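Local atomic coordinates of carbohydrate oxidase (Microdochium nivale, PDB entry 3RJA), a protein that oxidises the C1 hydroxyl of mono-, oligo- and polysaccharides to the lactone with a flavin cofactor, passing the electrons to oxygen to give hydrogen peroxide. Residues A[2-7]-A[12-17]; A[44-49]-A[196-201]; A[50-55]-A[84-89]. One frame throughout, in Å; residues are numbered along the deposited sequence.

Interaction 1. Residues A[2-7]-A[12-17]; sequences AIEACL and VPIDIP. With ABL ((2R,3R,4R,5R)-4,5-dihydroxy-2-(hydroxymethyl)-6-oxopiperidin-3-yl beta-D-glucopyranoside), chain H.
Leu-7 of helix 2-9 lies obliquely across Val-12 and Ile-14, which belong to the extended loop that turns back along the helix after its last turn. The loop runs beside strand 39-42 of the parallel sheet, bonded to it through the backbones of Pro-13 and Asp-15. The two Leu-7 methyls divide the work: CD1 presses against CG2 of Ile-14 at 3.5 Å, while CD2 reaches CG1 of Val-12 at 4.1 Å. Ile-14 CG2 also meets CB of Leu-7, again at 3.5 Å, tight for carbon against carbon. With CG1 lodged between its own backbone N and carbonyl carbon (chi1 57°), Ile-14 sends CD1 to the aliphatic part of Glu-4, 3.9 Å from CB, and these two side chains meet nearly at a right angle. The Glu-4 carboxylate turns instead to the chain terminus, OE1 bonding Gly-1 N. Putting an alanine at Leu-7 would probably open a gap where CD1 meets Ile-14 CG2 and leave Val-12 CG1 without its apolar partner on the helix. The backbones are tied by Val-12 N, which donates to Leu-7 O over 2.9 Å. On the loop's ligand side lies a bound substrate analogue: Asp-15 OD1 is 2.8 Å from ring atom N5, and Ile-16 N donates to the lactam oxygen O1A at 3.0 Å, 17° from straight.

Interaction 2. Residues A[44-49]-A[196-201]; sequences QTTAHI and IVAVWK. With FAD (flavin-adenine dinucleotide), chain B.
Ile-49, on the first turn of helix 46-58, packs against Ile-196 and Ala-198 of strand 196-206, and this apolar part of the contact is closely filled. Its CG2 branch meets CG2 of Ile-196 at 3.7 Å, the two side chains lying obliquely to each other. The other branch, with CG1 anti to the carbonyl carbon (chi1 -62°), carries CD1 to the methyl of Ala-198, a looser approach of 4.2 Å. Toward the start of the helix the contact becomes wetter. Thr-46 straddles the Ala-198 methyl with OG1 and CG2, both 3.7 Å from CB, and OG1 also shares a water with the strand; that water donates to Ala-198 O at 2.7 Å. No direct hydrogen bond joins the two segments here. Thr-45 N-caps the helix, its OG1 accepting from His-48 N, while Gln-44 N donates to His-48 ND1 in the plane of the imidazole, which fixes the turn of that ring. Val-197 points away from the helix, and its backbone holds the adenine of FAD with two hydrogen bonds: N donates to N1A at 2.9 Å, and N6A donates to Val-197 O at 3.0 Å. Ala-198 and Val-199 form a classic beta bulge opposite Thr-164 of strand 160-166, whose Val-166 also touches Ile-49, so the helix start rests on two neighbouring strands of the antiparallel sheet.

Interaction 3. Residues A[50-55]-A[84-89]; sequences QSAVQC and LMVQLD
Leu-84 and Val-86, on alternate positions of strand 84-87, both point at Ala-52 on the facing side of helix 46-58. Followed outward, Leu-84 begins with a CB directed toward the helix but well short of it. Its CG is anti to the backbone N (chi1 178°), which carries the fork across the gap between strand and helix. There the two methyls part. Leu-84 CD2 goes to the helix backbone, standing 3.3 Å from Ala-52 O, and lies 4.3 Å from Ala-52 CB. CD1 turns to Leu-7 CD1 of helix 2-9, and CD2 also touches Ile-3 CD1, so that one leucine is shared by two helices. Strand 84-87 is the central member of a three-stranded parallel sheet, between 39-42 and 63-66, and helix 46-58 packs on it in the alpha/beta manner of the FAD-binding domain of this oxidoreductase family. The closest pair of CA atoms, those of Ala-52 and Val-86, is 7.3 Å apart, a spacing consistent with the small alanine side chain. Val-86 supplies the second strand contact: its CG2, anti to its carbonyl carbon, meets Ala-52 CB at 4.1 Å. At the end of the strand, Gln-87 NE2 donates to Asp-89 OD1 over 2.9 Å; OD1 lies in the plane of the Gln-87 amide, whereas NE2 comes to the carboxylate from above, 78° out of its plane. Asp-89 OD2 forms salt bridges with Arg-24 and Arg-111.

Helix 46-58 joins the three contacts: its first turn serves interaction 2, its middle serves interaction 3, and interaction 1 lies against its flank. The centres of interactions 1 and 3 are about 10 Å apart, as are those of 2 and 3, while 1 and 2 are about 18 Å apart. Along the chain interaction 1 closes first, and interaction 3 is nested within the loop closed by interaction 2. A disulfide between Cys-6 and Cys-55 fastens helix 2-9 to helix 46-58, and Ile-196 packs on Val-53 and Val-86. The helix thus bridges the parallel and antiparallel sheets, with the FAD adenine held by strand 196-206 and a substrate analogue by the loop of interaction 1.

Interaction 1. Residues A[2-7]-A[12-17]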
loop_
_atom_site.group_PDB
_atom_site.type_symbol
_atom_site.label_atom_id
_atom_site.label_comp_id
_atom_site.label_asym_id
_atom_site.label_seq_id
_atom_site.Cartn_x
_atom_site.Cartn_y
_atom_site.Cartn_z
ATOM N N ALA A 2 -26.378 -23.364 -2.053
ATOM C CA ALA A 2 -26.735 -22.637 -3.262
ATOM C C ALA A 2 -25.523 -21.969 -3.973
ATOM O O ALA A 2 -25.402 -22.083 -5.186
ATOM C CB ALA A 2 -27.810 -21.614 -2.917
ATOM N N ILE A 3 -24.652 -21.277 -3.214
ATOM C CA ILE A 3 -23.498 -20.567 -3.797
ATOM C C ILE A 3 -22.481 -21.550 -4.386
ATOM O O ILE A 3 -21.968 -21.326 -5.484
ATOM C CB ILE A 3 -22.818 -19.523 -2.791
ATOM C CG1 ILE A 3 -21.632 -18.805 -3.436
ATOM C CG2 ILE A 3 -22.433 -20.172 -1.450
ATOM C CD1 ILE A 3 -22.048 -17.825 -4.633
ATOM N N GLU A 4 -22.198 -22.639 -3.671
ATOM C CA GLU A 4 -21.293 -23.672 -4.204
ATOM C C GLU A 4 -21.856 -24.208 -5.546
ATOM O O GLU A 4 -21.158 -24.278 -6.552
ATOM C CB GLU A 4 -21.128 -24.832 -3.217
ATOM C CG GLU A 4 -20.371 -24.508 -1.900
ATOM C CD GLU A 4 -21.217 -23.755 -0.875
ATOM O OE1 GLU A 4 -22.455 -23.702 -1.036
ATOM O OE2 GLU A 4 -20.636 -23.230 0.100
ATOM N N ALA A 5 -23.132 -24.570 -5.544
ATOM C CA ALA A 5 -23.796 -25.105 -6.743
ATOM C C ALA A 5 -23.692 -24.104 -7.881
ATOM O O ALA A 5 -23.354 -24.469 -8.999
ATOM C CB ALA A 5 -25.262 -25.398 -6.442
ATOM N N CYS A 6 -23.943 -22.830 -7.571
ATOM C CA CYS A 6 -23.893 -21.767 -8.590
ATOM C C CYS A 6 -22.511 -21.645 -9.212
ATOM O O CYS A 6 -22.390 -21.518 -10.422
ATOM C CB CYS A 6 -24.295 -20.405 -8.005
ATOM S SG CYS A 6 -24.410 -19.106 -9.262
ATOM N N LEU A 7 -21.477 -21.649 -8.375
ATOM C CA LEU A 7 -20.120 -21.506 -8.855
ATOM C C LEU A 7 -19.710 -22.740 -9.679
ATOM O O LEU A 7 -19.083 -22.616 -10.733
ATOM C CB LEU A 7 -19.158 -21.298 -7.668
ATOM C CG LEU A 7 -19.275 -19.952 -6.972
ATOM C CD1 LEU A 7 -18.539 -19.952 -5.623
ATOM C CD2 LEU A 7 -18.825 -18.772 -7.881
ATOM N N VAL A 12 -16.535 -22.589 -12.114
ATOM C CA VAL A 12 -15.602 -21.835 -11.262
ATOM C C VAL A 12 -15.067 -22.732 -10.148
ATOM O O VAL A 12 -15.852 -23.260 -9.372
ATOM C CB VAL A 12 -16.272 -20.602 -10.634
ATOM C CG1 VAL A 12 -15.309 -19.900 -9.685
ATOM C CG2 VAL A 12 -16.745 -19.666 -11.715
ATOM N N PRO A 13 -13.726 -22.918 -10.074
ATOM C CA PRO A 13 -13.172 -23.734 -8.972
ATOM C C PRO A 13 -13.486 -23.105 -7.614
ATOM O O PRO A 13 -13.513 -21.874 -7.470
ATOM C CB PRO A 13 -11.669 -23.749 -9.248
ATOM C CG PRO A 13 -11.532 -23.339 -10.709
ATOM C CD PRO A 13 -12.680 -22.429 -10.991
ATOM N N ILE A 14 -13.814 -23.958 -6.650
ATOM C CA ILE A 14 -14.159 -23.493 -5.330
ATOM C C ILE A 14 -13.262 -24.184 -4.322
ATOM O O ILE A 14 -12.810 -25.275 -4.580
ATOM C CB ILE A 14 -15.659 -23.687 -5.012
ATOM C CG1 ILE A 14 -16.094 -25.150 -5.159
ATOM C CG2 ILE A 14 -16.516 -22.749 -5.894
ATOM C CD1 ILE A 14 -17.465 -25.458 -4.548
ATOM N N ASP A 15 -12.975 -23.541 -3.192
ATOM C CA ASP A 15 -12.211 -24.214 -2.152
ATOM C C ASP A 15 -13.167 -25.061 -1.299
ATOM O O ASP A 15 -14.319 -24.704 -1.100
ATOM C CB ASP A 15 -11.436 -23.225 -1.256
ATOM C CG ASP A 15 -10.234 -22.597 -1.941
ATOM O OD1 ASP A 15 -9.707 -23.121 -2.951
ATOM O OD2 ASP A 15 -9.785 -21.539 -1.436
ATOM N N ILE A 16 -12.659 -26.179 -0.808
ATOM C CA ILE A 16 -13.427 -27.117 0.008
ATOM C C ILE A 16 -12.966 -26.969 1.446
ATOM O O ILE A 16 -11.806 -27.246 1.736
ATOM C CB ILE A 16 -13.178 -28.591 -0.437
ATOM C CG1 ILE A 16 -13.733 -28.830 -1.838
ATOM C CG2 ILE A 16 -13.792 -29.589 0.566
ATOM C CD1 ILE A 16 -15.029 -28.117 -2.087
ATOM N N PRO A 17 -13.866 -26.527 2.361
ATOM C CA PRO A 17 -13.394 -26.447 3.757
ATOM C C PRO A 17 -12.726 -27.746 4.195
ATOM O O PRO A 17 -13.228 -28.825 3.885
ATOM C CB PRO A 17 -14.676 -26.195 4.557
ATOM C CG PRO A 17 -15.584 -25.516 3.590
ATOM C CD PRO A 17 -15.279 -26.089 2.238
HETATM C C1A ABL H . -9.575 -26.670 -2.879
HETATM O O1A ABL H . -9.829 -26.322 -1.702
HETATM C C2A ABL H . -9.187 -28.108 -3.226
HETATM O O2A ABL H . -8.580 -28.662 -2.062
HETATM C C3A ABL H . -8.146 -28.135 -4.357
HETATM O O3A ABL H . -7.920 -29.509 -4.722
HETATM C C4A ABL H . -8.659 -27.386 -5.554
HETATM O O1 ABL H . -7.683 -27.403 -6.613
HETATM C C5A ABL H . -8.752 -25.907 -5.090
HETATM N N5 ABL H . -9.617 -25.788 -3.903
HETATM C C6A ABL H . -9.399 -25.048 -6.201
HETATM O O6A ABL H . -10.391 -25.787 -6.889
HETATM C C1 ABL H . -7.942 -28.055 -7.881
HETATM C C2 ABL H . -6.725 -27.845 -8.803
HETATM O O2 ABL H . -6.491 -26.449 -9.016
HETATM C C3 ABL H . -6.948 -28.533 -10.143
HETATM O O3 ABL H . -5.724 -28.478 -10.852
HETATM C C4 ABL H . -7.440 -30.000 -9.936
HETATM O O4 ABL H . -7.851 -30.553 -11.178
HETATM C C5 ABL H . -8.610 -30.049 -8.946
HETATM O O5 ABL H . -8.155 -29.440 -7.728
HETATM C C6 ABL H . -9.195 -31.448 -8.713
HETATM O O6 ABL H . -8.278 -32.419 -8.283
#

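Interaction 2. Residues A[44-49]-A[196-201]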
loop_
_atom_site.group_PDB
_atom_site.type_symbol
_atom_site.label_atom_id
_atom_site.label_comp_id
_atom_site.label_asym_id
_atom_site.label_seq_id
_atom_site.Cartn_x
_atom_site.Cartn_y
_atom_site.Cartn_z
ATOM N N GLN A 44 -9.292 -18.809 -12.141
ATOM C CA GLN A 44 -8.167 -18.998 -13.051
ATOM C C GLN A 44 -8.227 -18.043 -14.252
ATOM O O GLN A 44 -7.207 -17.757 -14.880
ATOM C CB GLN A 44 -8.115 -20.471 -13.544
ATOM C CG GLN A 44 -7.728 -21.467 -12.445
ATOM C CD GLN A 44 -6.240 -21.368 -12.021
ATOM O OE1 GLN A 44 -5.400 -20.847 -12.768
ATOM N NE2 GLN A 44 -5.922 -21.856 -10.821
ATOM N N THR A 45 -9.411 -17.540 -14.572
ATOM C CA THR A 45 -9.594 -16.713 -15.768
ATOM C C THR A 45 -10.508 -15.514 -15.480
ATOM O O THR A 45 -11.214 -15.491 -14.454
ATOM C CB THR A 45 -10.321 -17.506 -16.869
ATOM O OG1 THR A 45 -11.659 -17.797 -16.422
ATOM C CG2 THR A 45 -9.570 -18.827 -17.232
ATOM N N THR A 46 -10.542 -14.555 -16.415
ATOM C CA THR A 46 -11.453 -13.424 -16.323
ATOM C C THR A 46 -12.913 -13.897 -16.260
ATOM O O THR A 46 -13.715 -13.390 -15.445
ATOM C CB THR A 46 -11.227 -12.421 -17.473
ATOM O OG1 THR A 46 -9.860 -11.977 -17.424
ATOM C CG2 THR A 46 -12.156 -11.180 -17.335
ATOM N N ALA A 47 -13.232 -14.905 -17.079
ATOM C CA ALA A 47 -14.558 -15.476 -17.157
ATOM C C ALA A 47 -15.017 -16.050 -15.802
ATOM O O ALA A 47 -16.199 -15.928 -15.435
ATOM C CB ALA A 47 -14.588 -16.569 -18.265
ATOM N N HIS A 48 -14.098 -16.676 -15.065
ATOM C CA HIS A 48 -14.390 -17.143 -13.710
ATOM C C HIS A 48 -14.799 -15.980 -12.799
ATOM O O HIS A 48 -15.788 -16.084 -12.046
ATOM C CB HIS A 48 -13.174 -17.834 -13.102
ATOM C CG HIS A 48 -12.888 -19.192 -13.673
ATOM N ND1 HIS A 48 -11.661 -19.811 -13.521
ATOM C CD2 HIS A 48 -13.664 -20.051 -14.389
ATOM C CE1 HIS A 48 -11.693 -20.993 -14.125
ATOM N NE2 HIS A 48 -12.891 -21.158 -14.667
ATOM N N ILE A 49 -14.009 -14.893 -12.843
ATOM C CA ILE A 49 -14.283 -13.698 -12.032
ATOM C C ILE A 49 -15.697 -13.198 -12.347
ATOM O O ILE A 49 -16.502 -12.955 -11.430
ATOM C CB ILE A 49 -13.206 -12.572 -12.228
ATOM C CG1 ILE A 49 -11.795 -13.073 -11.786
ATOM C CG2 ILE A 49 -13.610 -11.281 -11.444
ATOM C CD1 ILE A 49 -10.621 -12.146 -12.197
ATOM N N ILE A 196 -13.856 -5.614 -10.045
ATOM C CA ILE A 196 -12.685 -6.466 -9.760
ATOM C C ILE A 196 -11.762 -6.321 -10.981
ATOM O O ILE A 196 -12.151 -6.695 -12.111
ATOM C CB ILE A 196 -13.099 -7.918 -9.484
ATOM C CG1 ILE A 196 -14.035 -7.953 -8.273
ATOM C CG2 ILE A 196 -11.847 -8.836 -9.297
ATOM C CD1 ILE A 196 -14.656 -9.293 -7.959
ATOM N N VAL A 197 -10.591 -5.723 -10.784
ATOM C CA VAL A 197 -9.643 -5.586 -11.891
ATOM C C VAL A 197 -9.152 -6.983 -12.264
ATOM O O VAL A 197 -8.711 -7.755 -11.385
ATOM C CB VAL A 197 -8.441 -4.669 -11.565
ATOM C CG1 VAL A 197 -7.430 -4.636 -12.771
ATOM C CG2 VAL A 197 -8.934 -3.242 -11.209
ATOM N N ALA A 198 -9.256 -7.306 -13.558
ATOM C CA ALA A 198 -8.930 -8.644 -14.095
ATOM C C ALA A 198 -7.599 -8.638 -14.859
ATOM O O ALA A 198 -6.956 -9.684 -14.993
ATOM C CB ALA A 198 -10.067 -9.139 -15.036
ATOM N N VAL A 199 -7.208 -7.469 -15.374
ATOM C CA VAL A 199 -5.881 -7.299 -16.001
ATOM C C VAL A 199 -5.386 -5.891 -15.678
ATOM O O VAL A 199 -6.140 -4.905 -15.841
ATOM C CB VAL A 199 -5.919 -7.458 -17.558
ATOM C CG1 VAL A 199 -4.517 -7.320 -18.184
ATOM C CG2 VAL A 199 -6.559 -8.795 -17.982
ATOM N N TRP A 200 -4.139 -5.787 -15.220
ATOM C CA TRP A 200 -3.465 -4.468 -15.101
ATOM C C TRP A 200 -2.596 -4.215 -16.324
ATOM O O TRP A 200 -1.816 -5.084 -16.716
ATOM C CB TRP A 200 -2.583 -4.400 -13.851
ATOM C CG TRP A 200 -3.364 -4.516 -12.582
ATOM C CD1 TRP A 200 -3.682 -5.668 -11.895
ATOM C CD2 TRP A 200 -3.972 -3.434 -11.865
ATOM N NE1 TRP A 200 -4.460 -5.351 -10.795
ATOM C CE2 TRP A 200 -4.636 -3.988 -10.747
ATOM C CE3 TRP A 200 -4.006 -2.043 -12.058
ATOM C CZ2 TRP A 200 -5.356 -3.191 -9.822
ATOM C CZ3 TRP A 200 -4.700 -1.258 -11.145
ATOM C CH2 TRP A 200 -5.367 -1.830 -10.038
ATOM N N LYS A 201 -2.692 -3.021 -16.903
ATOM C CA LYS A 201 -1.801 -2.671 -18.031
ATOM C C LYS A 201 -0.826 -1.612 -17.564
ATOM O O LYS A 201 -1.213 -0.516 -17.164
ATOM C CB LYS A 201 -2.608 -2.283 -19.278
ATOM C CG LYS A 201 -3.725 -3.299 -19.581
ATOM C CD LYS A 201 -4.585 -2.869 -20.731
ATOM C CE LYS A 201 -5.802 -3.788 -20.933
ATOM N NZ LYS A 201 -6.865 -3.032 -21.737
HETATM P PA FAD B . -5.842 -7.602 -0.426
HETATM O O1A FAD B . -5.958 -8.854 -1.253
HETATM O O2A FAD B . -6.097 -7.788 1.048
HETATM O O5B FAD B . -6.868 -6.508 -0.995
HETATM C C5B FAD B . -6.771 -5.157 -0.559
HETATM C C4B FAD B . -8.011 -4.392 -1.051
HETATM O O4B FAD B . -8.014 -4.353 -2.479
HETATM C C3B FAD B . -9.324 -5.052 -0.634
HETATM O O3B FAD B . -10.332 -4.044 -0.536
HETATM C C2B FAD B . -9.627 -5.919 -1.852
HETATM O O2B FAD B . -10.968 -6.313 -2.021
HETATM C C1B FAD B . -9.157 -5.000 -2.970
HETATM N N9A FAD B . -8.791 -5.781 -4.147
HETATM C C8A FAD B . -7.977 -6.907 -4.212
HETATM N N7A FAD B . -7.927 -7.290 -5.517
HETATM C C5A FAD B . -8.654 -6.434 -6.253
HETATM C C6A FAD B . -8.929 -6.380 -7.623
HETATM N N6A FAD B . -8.407 -7.293 -8.473
HETATM N N1A FAD B . -9.721 -5.342 -8.084
HETATM C C2A FAD B . -10.262 -4.411 -7.204
HETATM N N3A FAD B . -10.025 -4.484 -5.845
HETATM C C4A FAD B . -9.217 -5.484 -5.395
HETATM N N1 FAD B . 2.157 -0.413 1.108
HETATM C C2 FAD B . 2.908 0.543 0.414
HETATM O O2 FAD B . 2.370 1.483 -0.184
HETATM N N3 FAD B . 4.287 0.357 0.368
HETATM C C4 FAD B . 4.960 -0.747 0.855
HETATM O O4 FAD B . 6.190 -0.890 0.669
HETATM C C4X FAD B . 4.125 -1.712 1.635
HETATM N N5 FAD B . 4.677 -2.793 2.160
HETATM C C5X FAD B . 3.923 -3.754 2.791
HETATM C C6 FAD B . 4.519 -4.951 3.265
HETATM C C7 FAD B . 3.750 -5.979 3.777
HETATM C C7M FAD B . 4.411 -7.270 4.305
HETATM C C8 FAD B . 2.340 -5.879 3.706
HETATM C C8M FAD B . 1.453 -6.990 4.231
HETATM C C9 FAD B . 1.743 -4.692 3.309
HETATM C C9A FAD B . 2.515 -3.618 2.821
HETATM N N10 FAD B . 1.929 -2.450 2.275
HETATM C C10 FAD B . 2.718 -1.437 1.754
HETATM C "C1'" FAD B . 0.439 -2.291 2.320
HETATM C "C2'" FAD B . -0.185 -2.730 1.002
HETATM O "O2'" FAD B . 0.066 -1.741 0.012
HETATM C "C3'" FAD B . -1.683 -2.865 1.161
HETATM O "O3'" FAD B . -1.982 -3.712 2.250
HETATM C "C4'" FAD B . -2.295 -3.401 -0.144
HETATM O "O4'" FAD B . -3.622 -2.982 -0.231
HETATM C "C5'" FAD B . -2.185 -4.925 -0.239
HETATM O "O5'" FAD B . -2.730 -5.361 -1.454
HETATM P P FAD B . -3.224 -6.903 -1.577
HETATM O O1P FAD B . -3.676 -7.196 -2.976
HETATM O O2P FAD B . -2.109 -7.834 -1.094
HETATM O O3P FAD B . -4.402 -6.887 -0.494
HETATM O O HOH W 1 -7.477 -12.144 -15.859
#

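Interaction 3. Residues A[50-55]-A[84-89]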
loop_
_atom_site.group_PDB
_atom_site.type_symbol
_atom_site.label_atom_id
_atom_site.label_comp_id
_atom_site.label_asym_id
_atom_site.label_seq_id
_atom_site.Cartn_x
_atom_site.Cartn_y
_atom_site.Cartn_z
ATOM N N GLN A 50 -15.984 -13.070 -13.649
ATOM C CA GLN A 50 -17.301 -12.694 -14.142
ATOM C C GLN A 50 -18.432 -13.603 -13.642
ATOM O O GLN A 50 -19.446 -13.132 -13.138
ATOM C CB GLN A 50 -17.284 -12.685 -15.683
ATOM C CG GLN A 50 -18.607 -12.264 -16.332
ATOM C CD GLN A 50 -18.481 -12.236 -17.849
ATOM O OE1 GLN A 50 -17.897 -13.136 -18.446
ATOM N NE2 GLN A 50 -18.967 -11.177 -18.460
ATOM N N SER A 51 -18.255 -14.905 -13.769
ATOM C CA SER A 51 -19.266 -15.842 -13.322
ATOM C C SER A 51 -19.481 -15.744 -11.799
ATOM O O SER A 51 -20.621 -15.894 -11.310
ATOM C CB SER A 51 -18.823 -17.264 -13.683
ATOM O OG SER A 51 -18.757 -17.406 -15.101
ATOM N N ALA A 52 -18.389 -15.520 -11.054
ATOM C CA ALA A 52 -18.495 -15.387 -9.603
ATOM C C ALA A 52 -19.353 -14.159 -9.265
ATOM O O ALA A 52 -20.215 -14.238 -8.422
ATOM C CB ALA A 52 -17.093 -15.320 -8.919
ATOM N N VAL A 53 -19.125 -13.046 -9.948
ATOM C CA VAL A 53 -19.931 -11.836 -9.747
ATOM C C VAL A 53 -21.419 -12.087 -10.117
ATOM O O VAL A 53 -22.317 -11.635 -9.401
ATOM C CB VAL A 53 -19.276 -10.609 -10.464
ATOM C CG1 VAL A 53 -20.185 -9.372 -10.528
ATOM C CG2 VAL A 53 -17.942 -10.254 -9.786
ATOM N N GLN A 54 -21.684 -12.844 -11.186
ATOM C CA GLN A 54 -23.054 -13.295 -11.507
ATOM C C GLN A 54 -23.740 -14.073 -10.357
ATOM O O GLN A 54 -24.892 -13.781 -9.994
ATOM C CB GLN A 54 -23.031 -14.206 -12.745
ATOM C CG GLN A 54 -22.977 -13.522 -14.082
ATOM C CD GLN A 54 -23.295 -14.507 -15.206
ATOM O OE1 GLN A 54 -22.476 -15.386 -15.550
ATOM N NE2 GLN A 54 -24.501 -14.379 -15.776
ATOM N N CYS A 55 -23.053 -15.073 -9.796
ATOM C CA CYS A 55 -23.596 -15.837 -8.648
ATOM C C CYS A 55 -23.931 -14.934 -7.456
ATOM O O CYS A 55 -24.984 -15.099 -6.785
ATOM C CB CYS A 55 -22.597 -16.931 -8.221
ATOM S SG CYS A 55 -22.533 -18.282 -9.415
ATOM N N LEU A 84 -18.960 -13.672 -0.678
ATOM C CA LEU A 84 -18.321 -14.488 -1.684
ATOM C C LEU A 84 -16.907 -13.909 -1.823
ATOM O O LEU A 84 -16.746 -12.704 -2.082
ATOM C CB LEU A 84 -19.081 -14.381 -3.025
ATOM C CG LEU A 84 -18.476 -15.163 -4.200
ATOM C CD1 LEU A 84 -18.173 -16.603 -3.801
ATOM C CD2 LEU A 84 -19.482 -15.161 -5.385
ATOM N N MET A 85 -15.890 -14.734 -1.596
ATOM C CA MET A 85 -14.521 -14.233 -1.737
ATOM C C MET A 85 -13.960 -14.759 -3.055
ATOM O O MET A 85 -13.947 -15.965 -3.303
ATOM C CB MET A 85 -13.619 -14.611 -0.529
ATOM C CG MET A 85 -12.259 -13.853 -0.515
ATOM S SD MET A 85 -11.248 -14.111 0.965
ATOM C CE MET A 85 -10.677 -15.801 0.720
ATOM N N VAL A 86 -13.531 -13.830 -3.900
ATOM C CA VAL A 86 -12.889 -14.144 -5.171
ATOM C C VAL A 86 -11.400 -14.141 -4.914
ATOM O O VAL A 86 -10.781 -13.060 -4.807
ATOM C CB VAL A 86 -13.258 -13.119 -6.259
ATOM C CG1 VAL A 86 -12.533 -13.403 -7.581
ATOM C CG2 VAL A 86 -14.790 -13.063 -6.467
ATOM N N GLN A 87 -10.844 -15.357 -4.770
ATOM C CA GLN A 87 -9.446 -15.571 -4.389
ATOM C C GLN A 87 -8.597 -15.542 -5.680
ATOM O O GLN A 87 -8.763 -16.410 -6.535
ATOM C CB GLN A 87 -9.306 -16.930 -3.702
ATOM C CG GLN A 87 -7.888 -17.342 -3.382
ATOM C CD GLN A 87 -7.190 -16.331 -2.461
ATOM O OE1 GLN A 87 -7.839 -15.659 -1.659
ATOM N NE2 GLN A 87 -5.879 -16.232 -2.576
ATOM N N LEU A 88 -7.725 -14.535 -5.818
ATOM C CA LEU A 88 -7.087 -14.251 -7.114
ATOM C C LEU A 88 -5.654 -14.763 -7.244
ATOM O O LEU A 88 -5.083 -14.754 -8.344
ATOM C CB LEU A 88 -7.112 -12.737 -7.412
ATOM C CG LEU A 88 -8.475 -12.062 -7.581
ATOM C CD1 LEU A 88 -8.355 -10.507 -7.642
ATOM C CD2 LEU A 88 -9.226 -12.591 -8.828
ATOM N N ASP A 89 -5.080 -15.211 -6.132
ATOM C CA ASP A 89 -3.641 -15.390 -6.047
ATOM C C ASP A 89 -3.029 -16.564 -6.855
ATOM O O ASP A 89 -1.805 -16.790 -6.788
ATOM C CB ASP A 89 -3.183 -15.382 -4.574
ATOM C CG ASP A 89 -3.132 -16.778 -3.957
ATOM O OD1 ASP A 89 -3.980 -17.624 -4.305
ATOM O OD2 ASP A 89 -2.243 -17.011 -3.099
#